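Local coordinates for mitogen-activated protein kinase, putative (Map kinase-like protein) (Leishmania major, PDB 3PG1), which probably acts as an ATP-binding serine/threonine protein kinase of the MAP kinase family, transferring phosphate to protein substrates, at residues A[49-55]-A[107-113]; A[74-78]-A[337-343]; A[79-83]-A[176-180]; A[116-121]-A[162-168]. All blocks are in the same frame, centred on the assembly; numbering follows the deposited sequence.

Contact 1: residues A[49-55]-A[107-113]; sequences VAIKRVF and HKLYLVT
V54 and L109 face each other as a hydrogen-bonded pair of the antiparallel strands 48-54 and 108-114, part of the five-stranded sheet of the N-terminal lobe of the protein kinase fold. V54 N lies 2.7 Å from L109 O and L109 N 2.9 Å from V54 O; the same pair of hydrogen bonds recurs at K52-L111 and A50-T113. The branched V54 suits an extended strand: its chi1 of 177° sets CG2 anti to the carbonyl carbon, and this branch reaches L111, 4.2 Å from its CD1. L109 and L111 go on to pack against I80 of helix 70-85, making this the dense, apolar part. K52 shares that face, its CB 4.0 Å from L111 CB, but its extended chain then leads away to E79. The two probably occupy the positions of the conserved strand lysine and helix glutamate of kinases, though here their ion pair is long and weak. On the other face R53 CG rests 3.7 Å from Y110 CE1, while R53 NE and Y110 OH both turn to E16 of helix 7-19. The packing is looser at the partly exposed F55, where a water donates to both F55 O and H107 O, bridging two acceptors that could not bond each other. There the last methylene of K108, CE, sits over the F55 ring, 3.7 Å from the centroid, and NZ, at 4.5 Å from that centroid, adds a cation-pi contact.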
loop_
_atom_site.group_PDB
_atom_site.type_symbol
_atom_site.label_atom_id
_atom_site.label_comp_id
_atom_site.label_asym_id
_atom_site.label_seq_id
_atom_site.Cartn_x
_atom_site.Cartn_y
_atom_site.Cartn_z
ATOM N N VAL A 49 11.166 16.283 -2.781
ATOM C CA VAL A 49 9.833 15.912 -3.268
ATOM C C VAL A 49 9.897 15.072 -4.532
ATOM O O VAL A 49 10.880 15.119 -5.277
ATOM C CB VAL A 49 8.859 17.123 -3.444
ATOM C CG1 VAL A 49 8.480 17.755 -2.102
ATOM C CG2 VAL A 49 9.411 18.177 -4.414
ATOM N N ALA A 50 8.843 14.279 -4.748
ATOM C CA ALA A 50 8.647 13.475 -5.937
ATOM C C ALA A 50 7.544 14.215 -6.703
ATOM O O ALA A 50 6.469 14.489 -6.153
ATOM C CB ALA A 50 8.189 12.065 -5.554
ATOM N N ILE A 51 7.840 14.623 -7.936
ATOM C CA ILE A 51 6.857 15.354 -8.738
ATOM C C ILE A 51 6.381 14.513 -9.919
ATOM O O ILE A 51 7.134 14.279 -10.880
ATOM C CB ILE A 51 7.317 16.777 -9.141
ATOM C CG1 ILE A 51 7.731 17.613 -7.889
ATOM C CG2 ILE A 51 6.214 17.483 -9.949
ATOM C CD1 ILE A 51 8.799 18.701 -8.156
ATOM N N LYS A 52 5.119 14.059 -9.827
ATOM C CA LYS A 52 4.456 13.264 -10.853
ATOM C C LYS A 52 3.680 14.177 -11.792
ATOM O O LYS A 52 2.928 15.046 -11.342
ATOM C CB LYS A 52 3.534 12.203 -10.220
ATOM C CG LYS A 52 3.005 11.170 -11.219
ATOM C CD LYS A 52 2.103 10.158 -10.526
ATOM C CE LYS A 52 1.248 9.367 -11.486
ATOM N NZ LYS A 52 0.313 8.453 -10.766
ATOM N N ARG A 53 3.879 13.974 -13.099
ATOM C CA ARG A 53 3.246 14.730 -14.177
ATOM C C ARG A 53 2.361 13.768 -14.980
ATOM O O ARG A 53 2.873 12.845 -15.605
ATOM C CB ARG A 53 4.336 15.370 -15.066
ATOM C CG ARG A 53 3.845 16.270 -16.194
ATOM C CD ARG A 53 4.989 16.489 -17.163
ATOM N NE ARG A 53 4.619 17.277 -18.340
ATOM C CZ ARG A 53 4.394 16.770 -19.550
ATOM N NH1 ARG A 53 4.460 15.458 -19.748
ATOM N NH2 ARG A 53 4.101 17.570 -20.568
ATOM N N VAL A 54 1.039 13.981 -14.929
ATOM C CA VAL A 54 0.021 13.180 -15.613
ATOM C C VAL A 54 -0.436 13.990 -16.838
ATOM O O VAL A 54 -1.031 15.064 -16.682
ATOM C CB VAL A 54 -1.169 12.834 -14.671
ATOM C CG1 VAL A 54 -2.260 12.065 -15.410
ATOM C CG2 VAL A 54 -0.710 12.070 -13.422
ATOM N N PHE A 55 -0.132 13.484 -18.050
ATOM C CA PHE A 55 -0.504 14.148 -19.295
ATOM C C PHE A 55 -1.104 13.171 -20.328
ATOM O O PHE A 55 -2.333 13.063 -20.426
ATOM C CB PHE A 55 0.671 14.988 -19.854
ATOM C CG PHE A 55 0.471 15.657 -21.202
ATOM C CD1 PHE A 55 -0.694 16.368 -21.483
ATOM C CD2 PHE A 55 1.477 15.633 -22.164
ATOM C CE1 PHE A 55 -0.866 17.000 -22.719
ATOM C CE2 PHE A 55 1.306 16.272 -23.394
ATOM C CZ PHE A 55 0.139 16.956 -23.662
ATOM N N HIS A 107 -4.887 18.782 -21.208
ATOM C CA HIS A 107 -4.981 18.843 -19.746
ATOM C C HIS A 107 -3.843 18.098 -19.061
ATOM O O HIS A 107 -3.532 16.958 -19.434
ATOM C CB HIS A 107 -6.348 18.335 -19.251
ATOM C CG HIS A 107 -7.511 18.772 -20.095
ATOM N ND1 HIS A 107 -8.252 17.861 -20.829
ATOM C CD2 HIS A 107 -8.010 20.011 -20.309
ATOM C CE1 HIS A 107 -9.174 18.574 -21.458
ATOM N NE2 HIS A 107 -9.060 19.874 -21.185
ATOM N N LYS A 108 -3.229 18.756 -18.051
ATOM C CA LYS A 108 -2.122 18.216 -17.249
ATOM C C LYS A 108 -2.437 18.245 -15.752
ATOM O O LYS A 108 -3.091 19.170 -15.266
ATOM C CB LYS A 108 -0.806 18.971 -17.526
ATOM C CG LYS A 108 -0.159 18.612 -18.858
ATOM C CD LYS A 108 0.853 19.639 -19.320
ATOM C CE LYS A 108 1.170 19.498 -20.792
ATOM N NZ LYS A 108 0.679 20.665 -21.572
ATOM N N LEU A 109 -1.948 17.232 -15.030
ATOM C CA LEU A 109 -2.110 17.102 -13.584
ATOM C C LEU A 109 -0.751 16.835 -12.949
ATOM O O LEU A 109 0.034 16.016 -13.441
ATOM C CB LEU A 109 -3.166 16.035 -13.218
ATOM C CG LEU A 109 -3.175 15.434 -11.791
ATOM C CD1 LEU A 109 -3.566 16.457 -10.734
ATOM C CD2 LEU A 109 -4.118 14.275 -11.707
ATOM N N TYR A 110 -0.466 17.576 -11.880
ATOM C CA TYR A 110 0.799 17.482 -11.164
ATOM C C TYR A 110 0.537 17.066 -9.749
ATOM O O TYR A 110 -0.351 17.606 -9.072
ATOM C CB TYR A 110 1.574 18.804 -11.217
ATOM C CG TYR A 110 1.754 19.346 -12.618
ATOM C CD1 TYR A 110 2.913 19.088 -13.345
ATOM C CD2 TYR A 110 0.757 20.105 -13.226
ATOM C CE1 TYR A 110 3.082 19.581 -14.639
ATOM C CE2 TYR A 110 0.897 20.571 -14.533
ATOM C CZ TYR A 110 2.069 20.321 -15.232
ATOM O OH TYR A 110 2.202 20.774 -16.523
ATOM N N LEU A 111 1.308 16.076 -9.317
ATOM C CA LEU A 111 1.197 15.483 -8.007
ATOM C C LEU A 111 2.505 15.517 -7.292
ATOM O O LEU A 111 3.517 15.016 -7.786
ATOM C CB LEU A 111 0.694 14.049 -8.151
ATOM C CG LEU A 111 -0.688 13.950 -8.762
ATOM C CD1 LEU A 111 -0.959 12.545 -9.269
ATOM C CD2 LEU A 111 -1.745 14.463 -7.784
ATOM N N VAL A 112 2.487 16.129 -6.126
ATOM C CA VAL A 112 3.680 16.283 -5.315
ATOM C C VAL A 112 3.534 15.524 -3.990
ATOM O O VAL A 112 2.542 15.704 -3.250
ATOM C CB VAL A 112 4.032 17.774 -5.097
ATOM C CG1 VAL A 112 5.441 17.925 -4.540
ATOM C CG2 VAL A 112 3.877 18.584 -6.387
ATOM N N THR A 113 4.525 14.662 -3.712
ATOM C CA THR A 113 4.599 13.897 -2.460
ATOM C C THR A 113 6.026 14.024 -1.943
ATOM O O THR A 113 6.922 14.319 -2.729
ATOM C CB THR A 113 4.136 12.433 -2.657
ATOM O OG1 THR A 113 4.891 11.806 -3.700
ATOM C CG2 THR A 113 2.634 12.315 -2.950
HETATM O O HOH W 1 -3.853 14.189 -18.572
#

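Contact 2: residues A[74-78]-A[337-343]; sequences KRVLR and FHFDESV
D340 OD1, held by both N and OG of S342, shapes the turn that brings E341 and V343 against K74. The S342 N bond, 3.3 Å to D340 OD1, uses the anti lone pair and makes an Asx turn; the hydroxyl comes from the syn side, 30° out of the carboxylate plane. K74 bends round to meet this turn, its CD 3.8 Å from V343 CG2 and its NZ in a weak 3.3 Å bond to E341 O. F339 is the apolar anchor: R78 CG lies over one face of its ring, 4.1 Å from the centroid, while L77 CG meets the edge, 4.0 Å from CE1. Beyond F339, R78 NE reaches E341 OE2 in a weak salt bridge of 3.4 Å, with guanidinium and carboxylate planes 60° apart, and F337 CE2 stands over the guanidinium face. The C-terminal extension thus straps helix 70-85 from outside, as in other MAP kinases. Since the charged bonds are long and lie near solvent, the grip probably comes mainly from F339 against L77 and the aliphatic stems of K74 and R78.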
loop_
_atom_site.group_PDB
_atom_site.type_symbol
_atom_site.label_atom_id
_atom_site.label_comp_id
_atom_site.label_asym_id
_atom_site.label_seq_id
_atom_site.Cartn_x
_atom_site.Cartn_y
_atom_site.Cartn_z
ATOM N N LYS A 74 -11.304 8.975 -14.440
ATOM C CA LYS A 74 -11.928 8.411 -13.238
ATOM C C LYS A 74 -10.914 7.647 -12.380
ATOM O O LYS A 74 -10.939 7.778 -11.154
ATOM C CB LYS A 74 -13.119 7.504 -13.612
ATOM C CG LYS A 74 -14.006 7.105 -12.431
ATOM C CD LYS A 74 -15.474 6.961 -12.827
ATOM C CE LYS A 74 -15.863 5.593 -13.353
ATOM N NZ LYS A 74 -15.999 4.585 -12.266
ATOM N N ARG A 75 -10.041 6.848 -13.018
ATOM C CA ARG A 75 -8.999 6.079 -12.343
ATOM C C ARG A 75 -8.055 7.029 -11.577
ATOM O O ARG A 75 -7.779 6.796 -10.400
ATOM C CB ARG A 75 -8.221 5.225 -13.361
ATOM C CG ARG A 75 -6.943 4.590 -12.803
ATOM C CD ARG A 75 -6.133 3.905 -13.888
ATOM N NE ARG A 75 -5.675 2.582 -13.464
ATOM C CZ ARG A 75 -6.403 1.472 -13.545
ATOM N NH1 ARG A 75 -7.639 1.511 -14.033
ATOM N NH2 ARG A 75 -5.906 0.315 -13.130
ATOM N N VAL A 76 -7.579 8.097 -12.249
ATOM C CA VAL A 76 -6.673 9.086 -11.644
ATOM C C VAL A 76 -7.383 9.920 -10.550
ATOM O O VAL A 76 -6.782 10.184 -9.507
ATOM C CB VAL A 76 -5.911 9.952 -12.699
ATOM C CG1 VAL A 76 -4.792 10.750 -12.037
ATOM C CG2 VAL A 76 -5.320 9.075 -13.795
ATOM N N LEU A 77 -8.674 10.285 -10.774
ATOM C CA LEU A 77 -9.469 11.038 -9.803
ATOM C C LEU A 77 -9.612 10.237 -8.502
ATOM O O LEU A 77 -9.461 10.805 -7.420
ATOM C CB LEU A 77 -10.857 11.416 -10.364
ATOM C CG LEU A 77 -11.736 12.275 -9.440
ATOM C CD1 LEU A 77 -11.054 13.589 -9.069
ATOM C CD2 LEU A 77 -13.108 12.502 -10.032
ATOM N N ARG A 78 -9.838 8.915 -8.619
ATOM C CA ARG A 78 -9.939 8.039 -7.448
ATOM C C ARG A 78 -8.605 7.954 -6.683
ATOM O O ARG A 78 -8.603 8.025 -5.455
ATOM C CB ARG A 78 -10.448 6.649 -7.835
ATOM C CG ARG A 78 -10.943 5.883 -6.598
ATOM C CD ARG A 78 -11.593 4.551 -6.906
ATOM N NE ARG A 78 -12.168 3.963 -5.690
ATOM C CZ ARG A 78 -11.483 3.243 -4.803
ATOM N NH1 ARG A 78 -10.190 3.000 -4.983
ATOM N NH2 ARG A 78 -12.092 2.754 -3.729
ATOM N N PHE A 337 -14.321 6.932 3.541
ATOM C CA PHE A 337 -14.078 7.371 2.170
ATOM C C PHE A 337 -15.266 6.912 1.294
ATOM O O PHE A 337 -15.746 5.780 1.424
ATOM C CB PHE A 337 -12.741 6.814 1.621
ATOM C CG PHE A 337 -12.474 7.181 0.177
ATOM C CD1 PHE A 337 -12.058 8.467 -0.168
ATOM C CD2 PHE A 337 -12.668 6.249 -0.844
ATOM C CE1 PHE A 337 -11.828 8.808 -1.501
ATOM C CE2 PHE A 337 -12.421 6.589 -2.176
ATOM C CZ PHE A 337 -12.035 7.875 -2.501
ATOM N N HIS A 338 -15.762 7.825 0.460
ATOM C CA HIS A 338 -16.851 7.570 -0.482
ATOM C C HIS A 338 -16.423 8.077 -1.845
ATOM O O HIS A 338 -15.949 9.211 -1.966
ATOM C CB HIS A 338 -18.162 8.278 -0.067
ATOM C CG HIS A 338 -18.755 7.796 1.223
ATOM N ND1 HIS A 338 -18.757 8.594 2.362
ATOM C CD2 HIS A 338 -19.360 6.619 1.514
ATOM C CE1 HIS A 338 -19.351 7.873 3.305
ATOM N NE2 HIS A 338 -19.722 6.672 2.846
ATOM N N PHE A 339 -16.533 7.233 -2.851
ATOM C CA PHE A 339 -16.290 7.626 -4.235
ATOM C C PHE A 339 -17.538 7.231 -5.033
ATOM O O PHE A 339 -17.957 6.063 -5.000
ATOM C CB PHE A 339 -15.004 7.017 -4.823
ATOM C CG PHE A 339 -14.629 7.585 -6.179
ATOM C CD1 PHE A 339 -13.770 8.673 -6.282
ATOM C CD2 PHE A 339 -15.155 7.046 -7.348
ATOM C CE1 PHE A 339 -13.436 9.212 -7.533
ATOM C CE2 PHE A 339 -14.824 7.583 -8.598
ATOM C CZ PHE A 339 -13.962 8.660 -8.683
ATOM N N ASP A 340 -18.173 8.222 -5.686
ATOM C CA ASP A 340 -19.372 7.971 -6.484
ATOM C C ASP A 340 -18.910 7.486 -7.870
ATOM O O ASP A 340 -18.410 8.274 -8.671
ATOM C CB ASP A 340 -20.261 9.234 -6.564
ATOM C CG ASP A 340 -21.693 8.985 -7.014
ATOM O OD1 ASP A 340 -21.888 8.210 -7.970
ATOM O OD2 ASP A 340 -22.617 9.595 -6.426
ATOM N N GLU A 341 -19.003 6.165 -8.101
ATOM C CA GLU A 341 -18.555 5.519 -9.332
ATOM C C GLU A 341 -19.523 5.658 -10.517
ATOM O O GLU A 341 -19.153 5.323 -11.645
ATOM C CB GLU A 341 -18.132 4.066 -9.073
ATOM C CG GLU A 341 -16.634 3.932 -8.853
ATOM C CD GLU A 341 -16.234 3.265 -7.554
ATOM O OE1 GLU A 341 -16.767 2.171 -7.257
ATOM O OE2 GLU A 341 -15.364 3.822 -6.846
ATOM N N SER A 342 -20.724 6.230 -10.270
ATOM C CA SER A 342 -21.727 6.516 -11.302
ATOM C C SER A 342 -21.271 7.675 -12.216
ATOM O O SER A 342 -21.843 7.857 -13.295
ATOM C CB SER A 342 -23.077 6.838 -10.668
ATOM O OG SER A 342 -23.126 8.171 -10.184
ATOM N N VAL A 343 -20.249 8.462 -11.776
ATOM C CA VAL A 343 -19.692 9.574 -12.563
ATOM C C VAL A 343 -19.047 9.027 -13.835
ATOM O O VAL A 343 -18.382 7.987 -13.797
ATOM C CB VAL A 343 -18.764 10.552 -11.779
ATOM C CG1 VAL A 343 -19.501 11.210 -10.612
ATOM C CG2 VAL A 343 -17.474 9.874 -11.305
#

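Contact 3: residues A[79-83]-A[176-180]; sequences EIRLL and CDFNL
N179 aims its amide at the helix and slides past L82, the two side chains running in opposite directions with their CB atoms 3.6 Å apart. Its CG sits between the backbone N and the carbonyl carbon (chi1 65°), which carries ND2 to E79 O at 2.9 Å. The bond is fairly straight, 159° at the hydrogen, but ND2 stands above the carbonyl plane, while the helical L83 N reaches the same oxygen from the opposite face: one carbonyl serves both the helix and the loop. Asparagine, short and with an N-H to give, can reach such a carbonyl on the helix flank. L83 CG packs 3.4 Å from ND2. F178 presents its ring edge, with L82 O in the ring plane 3.7 Å from CE1, and L83 CD2 lies 4.0 Å from CZ. By sequence D177-F178-N179 occupies the place of the kinase DFG motif, with asparagine in the glycine position. The motif follows strand 173-175 and lies against helix 70-85, whose I80 turns instead to L109 and L111 of strand 108-114.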
loop_
_atom_site.group_PDB
_atom_site.type_symbol
_atom_site.label_atom_id
_atom_site.label_comp_id
_atom_site.label_asym_id
_atom_site.label_seq_id
_atom_site.Cartn_x
_atom_site.Cartn_y
_atom_site.Cartn_z
ATOM N N GLU A 79 -7.471 7.843 -7.406
ATOM C CA GLU A 79 -6.152 7.788 -6.772
ATOM C C GLU A 79 -5.880 9.094 -6.012
ATOM O O GLU A 79 -5.331 9.087 -4.917
ATOM C CB GLU A 79 -5.053 7.589 -7.832
ATOM C CG GLU A 79 -5.087 6.244 -8.543
ATOM C CD GLU A 79 -3.936 5.982 -9.500
ATOM O OE1 GLU A 79 -3.004 6.818 -9.570
ATOM O OE2 GLU A 79 -3.959 4.925 -10.168
ATOM N N ILE A 80 -6.279 10.216 -6.609
ATOM C CA ILE A 80 -6.106 11.551 -6.047
ATOM C C ILE A 80 -6.994 11.790 -4.849
ATOM O O ILE A 80 -6.523 12.299 -3.833
ATOM C CB ILE A 80 -6.236 12.614 -7.194
ATOM C CG1 ILE A 80 -4.867 12.950 -7.763
ATOM C CG2 ILE A 80 -7.024 13.884 -6.821
ATOM C CD1 ILE A 80 -4.181 11.806 -8.482
ATOM N N ARG A 81 -8.273 11.458 -4.974
ATOM C CA ARG A 81 -9.241 11.612 -3.884
ATOM C C ARG A 81 -8.806 10.808 -2.648
ATOM O O ARG A 81 -8.913 11.314 -1.537
ATOM C CB ARG A 81 -10.654 11.196 -4.356
ATOM C CG ARG A 81 -11.311 12.261 -5.288
ATOM C CD ARG A 81 -12.801 12.445 -5.046
ATOM N NE ARG A 81 -13.078 12.521 -3.612
ATOM C CZ ARG A 81 -13.971 11.773 -2.978
ATOM N NH1 ARG A 81 -14.759 10.945 -3.657
ATOM N NH2 ARG A 81 -14.110 11.873 -1.665
ATOM N N LEU A 82 -8.269 9.583 -2.853
ATOM C CA LEU A 82 -7.787 8.720 -1.770
ATOM C C LEU A 82 -6.586 9.308 -1.090
ATOM O O LEU A 82 -6.539 9.297 0.141
ATOM C CB LEU A 82 -7.468 7.315 -2.284
ATOM C CG LEU A 82 -8.607 6.335 -2.198
ATOM C CD1 LEU A 82 -8.315 5.095 -2.991
ATOM C CD2 LEU A 82 -8.918 6.005 -0.742
ATOM N N LEU A 83 -5.633 9.883 -1.875
ATOM C CA LEU A 83 -4.426 10.527 -1.320
ATOM C C LEU A 83 -4.786 11.716 -0.469
ATOM O O LEU A 83 -4.227 11.910 0.607
ATOM C CB LEU A 83 -3.483 10.989 -2.430
ATOM C CG LEU A 83 -2.371 10.036 -2.871
ATOM C CD1 LEU A 83 -1.552 10.681 -3.996
ATOM C CD2 LEU A 83 -1.440 9.650 -1.697
ATOM N N CYS A 176 2.379 3.718 1.530
ATOM C CA CYS A 176 1.958 4.283 0.255
ATOM C C CYS A 176 1.306 3.209 -0.612
ATOM O O CYS A 176 1.171 2.040 -0.204
ATOM C CB CYS A 176 3.123 4.969 -0.465
ATOM S SG CYS A 176 4.322 3.827 -1.202
ATOM N N ASP A 177 0.850 3.626 -1.805
ATOM C CA ASP A 177 0.246 2.756 -2.806
ATOM C C ASP A 177 -1.045 2.058 -2.336
ATOM O O ASP A 177 -1.418 1.046 -2.905
ATOM C CB ASP A 177 1.274 1.734 -3.313
ATOM C CG ASP A 177 2.332 2.332 -4.208
ATOM O OD1 ASP A 177 2.200 3.518 -4.562
ATOM O OD2 ASP A 177 3.278 1.601 -4.575
ATOM N N PHE A 178 -1.716 2.607 -1.314
ATOM C CA PHE A 178 -2.983 2.093 -0.800
ATOM C C PHE A 178 -4.088 2.568 -1.766
ATOM O O PHE A 178 -5.186 2.034 -1.731
ATOM C CB PHE A 178 -3.257 2.682 0.606
ATOM C CG PHE A 178 -3.236 4.185 0.677
ATOM C CD1 PHE A 178 -4.400 4.927 0.475
ATOM C CD2 PHE A 178 -2.058 4.869 0.962
ATOM C CE1 PHE A 178 -4.379 6.327 0.509
ATOM C CE2 PHE A 178 -2.026 6.271 0.968
ATOM C CZ PHE A 178 -3.193 6.995 0.750
ATOM N N ASN A 179 -3.795 3.608 -2.580
ATOM C CA ASN A 179 -4.728 4.290 -3.493
ATOM C C ASN A 179 -4.763 3.777 -4.944
ATOM O O ASN A 179 -5.418 4.385 -5.796
ATOM C CB ASN A 179 -4.471 5.810 -3.450
ATOM C CG ASN A 179 -3.117 6.220 -3.967
ATOM O OD1 ASN A 179 -2.087 5.604 -3.652
ATOM N ND2 ASN A 179 -3.085 7.308 -4.727
ATOM N N LEU A 180 -4.063 2.669 -5.222
ATOM C CA LEU A 180 -4.013 2.040 -6.540
ATOM C C LEU A 180 -5.004 0.876 -6.586
ATOM O O LEU A 180 -5.427 0.463 -7.664
ATOM C CB LEU A 180 -2.585 1.538 -6.844
ATOM C CG LEU A 180 -1.405 2.508 -6.628
ATOM C CD1 LEU A 180 -0.096 1.806 -6.867
ATOM C CD2 LEU A 180 -1.494 3.755 -7.533
#

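Contact 4: residues A[116-121]-A[162-168]; sequences MRTDLA and PGNILLA
M116 reaches over L167, L166 and A168 atom by atom: CB lies 3.6 Å from L167 O, CG lies 3.7 Å from L166 CD1, and a bend at chi2 (-62°) then sets SD 3.9 Å from A168 CB. The flexible thioether chain fits this uneven surface, crossing L166 at about a right angle. Next to it R117 and T118 both face L167, a classic beta bulge where strand 118-119 joins strand 165-167. T118 and L167 exchange backbone bonds, and L120 N gives a further one of 2.8 Å to I165 O. L120, a leucine in an apolar pocket, has its CB 4.1 Å from I165 CB, and helices 133-152 and 214-229 cover it. D119 is the N-cap of helix 120-125: its OD2 accepts from Q122 N, while OD1 is linked through a water to G163 O. By sequence, segment 162-168 holds the end of the catalytic loop and the strand after it, so backbone bonds fasten that loop's exit to a helix start, with polar groups serving the cap and the buried L120 and L167 sealing the interior.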
loop_
_atom_site.group_PDB
_atom_site.type_symbol
_atom_site.label_atom_id
_atom_site.label_comp_id
_atom_site.label_asym_id
_atom_site.label_seq_id
_atom_site.Cartn_x
_atom_site.Cartn_y
_atom_site.Cartn_z
ATOM N N MET A 116 10.719 9.984 0.074
ATOM C CA MET A 116 11.245 9.302 1.246
ATOM C C MET A 116 12.667 8.775 1.039
ATOM O O MET A 116 13.069 8.520 -0.103
ATOM C CB MET A 116 10.278 8.204 1.709
ATOM C CG MET A 116 8.920 8.751 2.079
ATOM S SD MET A 116 9.035 9.913 3.452
ATOM C CE MET A 116 7.472 10.610 3.385
ATOM N N ARG A 117 13.433 8.644 2.134
ATOM C CA ARG A 117 14.822 8.170 2.082
ATOM C C ARG A 117 14.929 6.777 1.458
ATOM O O ARG A 117 15.708 6.580 0.538
ATOM C CB ARG A 117 15.441 8.178 3.495
ATOM C CG ARG A 117 16.941 7.855 3.519
ATOM C CD ARG A 117 17.523 7.817 4.925
ATOM N NE ARG A 117 16.811 6.902 5.826
ATOM C CZ ARG A 117 17.076 5.604 5.958
ATOM N NH1 ARG A 117 18.031 5.034 5.232
ATOM N NH2 ARG A 117 16.380 4.866 6.812
ATOM N N THR A 118 14.106 5.822 1.931
ATOM C CA THR A 118 14.162 4.443 1.465
ATOM C C THR A 118 12.830 3.746 1.737
ATOM O O THR A 118 11.848 4.386 2.113
ATOM C CB THR A 118 15.390 3.729 2.130
ATOM O OG1 THR A 118 15.614 2.481 1.496
ATOM C CG2 THR A 118 15.244 3.529 3.652
ATOM N N ASP A 119 12.796 2.445 1.506
ATOM C CA ASP A 119 11.643 1.617 1.812
ATOM C C ASP A 119 12.122 0.436 2.650
ATOM O O ASP A 119 13.330 0.229 2.788
ATOM C CB ASP A 119 10.865 1.201 0.548
ATOM C CG ASP A 119 11.679 0.466 -0.492
ATOM O OD1 ASP A 119 11.821 0.990 -1.605
ATOM O OD2 ASP A 119 12.122 -0.656 -0.211
ATOM N N LEU A 120 11.183 -0.303 3.242
ATOM C CA LEU A 120 11.482 -1.434 4.110
ATOM C C LEU A 120 12.088 -2.625 3.380
ATOM O O LEU A 120 12.924 -3.315 3.965
ATOM C CB LEU A 120 10.246 -1.829 4.879
ATOM C CG LEU A 120 10.432 -2.771 6.071
ATOM C CD1 LEU A 120 11.288 -2.139 7.166
ATOM C CD2 LEU A 120 9.068 -3.186 6.620
ATOM N N ALA A 121 11.727 -2.836 2.101
ATOM C CA ALA A 121 12.306 -3.930 1.287
ATOM C C ALA A 121 13.833 -3.748 1.165
ATOM O O ALA A 121 14.578 -4.709 1.334
ATOM C CB ALA A 121 11.662 -3.967 -0.104
ATOM N N PRO A 162 6.892 -4.894 1.849
ATOM C CA PRO A 162 7.974 -3.992 2.268
ATOM C C PRO A 162 8.313 -2.838 1.305
ATOM O O PRO A 162 8.725 -1.790 1.775
ATOM C CB PRO A 162 9.160 -4.963 2.474
ATOM C CG PRO A 162 8.491 -6.296 2.830
ATOM C CD PRO A 162 7.333 -6.307 1.892
ATOM N N GLY A 163 8.108 -3.035 -0.004
ATOM C CA GLY A 163 8.351 -2.045 -1.055
ATOM C C GLY A 163 7.464 -0.814 -0.969
ATOM O O GLY A 163 7.836 0.237 -1.486
ATOM N N ASN A 164 6.286 -0.921 -0.314
ATOM C CA ASN A 164 5.384 0.230 -0.144
ATOM C C ASN A 164 5.280 0.698 1.302
ATOM O O ASN A 164 4.388 1.473 1.671
ATOM C CB ASN A 164 4.011 0.071 -0.854
ATOM C CG ASN A 164 3.233 -1.145 -0.498
ATOM O OD1 ASN A 164 3.180 -1.571 0.658
ATOM N ND2 ASN A 164 2.618 -1.740 -1.499
ATOM N N ILE A 165 6.237 0.253 2.112
ATOM C CA ILE A 165 6.364 0.714 3.490
ATOM C C ILE A 165 7.616 1.570 3.426
ATOM O O ILE A 165 8.710 1.031 3.261
ATOM C CB ILE A 165 6.455 -0.440 4.521
ATOM C CG1 ILE A 165 5.130 -1.256 4.546
ATOM C CG2 ILE A 165 6.770 0.153 5.922
ATOM C CD1 ILE A 165 5.246 -2.646 5.202
ATOM N N LEU A 166 7.434 2.901 3.495
ATOM C CA LEU A 166 8.499 3.914 3.344
ATOM C C LEU A 166 9.062 4.405 4.663
ATOM O O LEU A 166 8.337 4.482 5.660
ATOM C CB LEU A 166 7.989 5.129 2.525
ATOM C CG LEU A 166 7.215 4.820 1.218
ATOM C CD1 LEU A 166 6.954 6.118 0.415
ATOM C CD2 LEU A 166 7.967 3.789 0.341
ATOM N N LEU A 167 10.366 4.723 4.657
ATOM C CA LEU A 167 11.128 5.204 5.802
ATOM C C LEU A 167 11.621 6.630 5.435
ATOM O O LEU A 167 12.253 6.819 4.392
ATOM C CB LEU A 167 12.400 4.333 5.998
ATOM C CG LEU A 167 12.399 2.914 6.602
ATOM C CD1 LEU A 167 12.634 2.923 8.064
ATOM C CD2 LEU A 167 11.333 1.983 6.063
ATOM N N ALA A 168 11.353 7.618 6.294
ATOM C CA ALA A 168 11.843 8.988 6.077
ATOM C C ALA A 168 13.290 9.027 6.576
ATOM O O ALA A 168 13.730 8.053 7.189
ATOM C CB ALA A 168 10.986 9.973 6.861
HETATM O O HOH W 2 9.738 0.350 -3.584
#

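Contact 1 is the buried core of the N-terminal lobe sheet, held by regular backbone bonds and apolar side chains, whereas contact 2 is a surface strap of aromatic packing and weak charged bonds. Contacts 2 and 3 share helix 70-85: one grips its outer side with the C-terminal extension; the other, partly buried, holds the DFG-like loop by one amide-to-carbonyl bond and leucine packing. H338 O probably bonds R81 NH1 between them. The same helix backs contact 1, where I80 meets L111 and V76 meets L109. Contact 4, also partly buried, rests on short backbone pairing and a helix cap, and joins contact 3 through a probable bond from C176 N to N164 O.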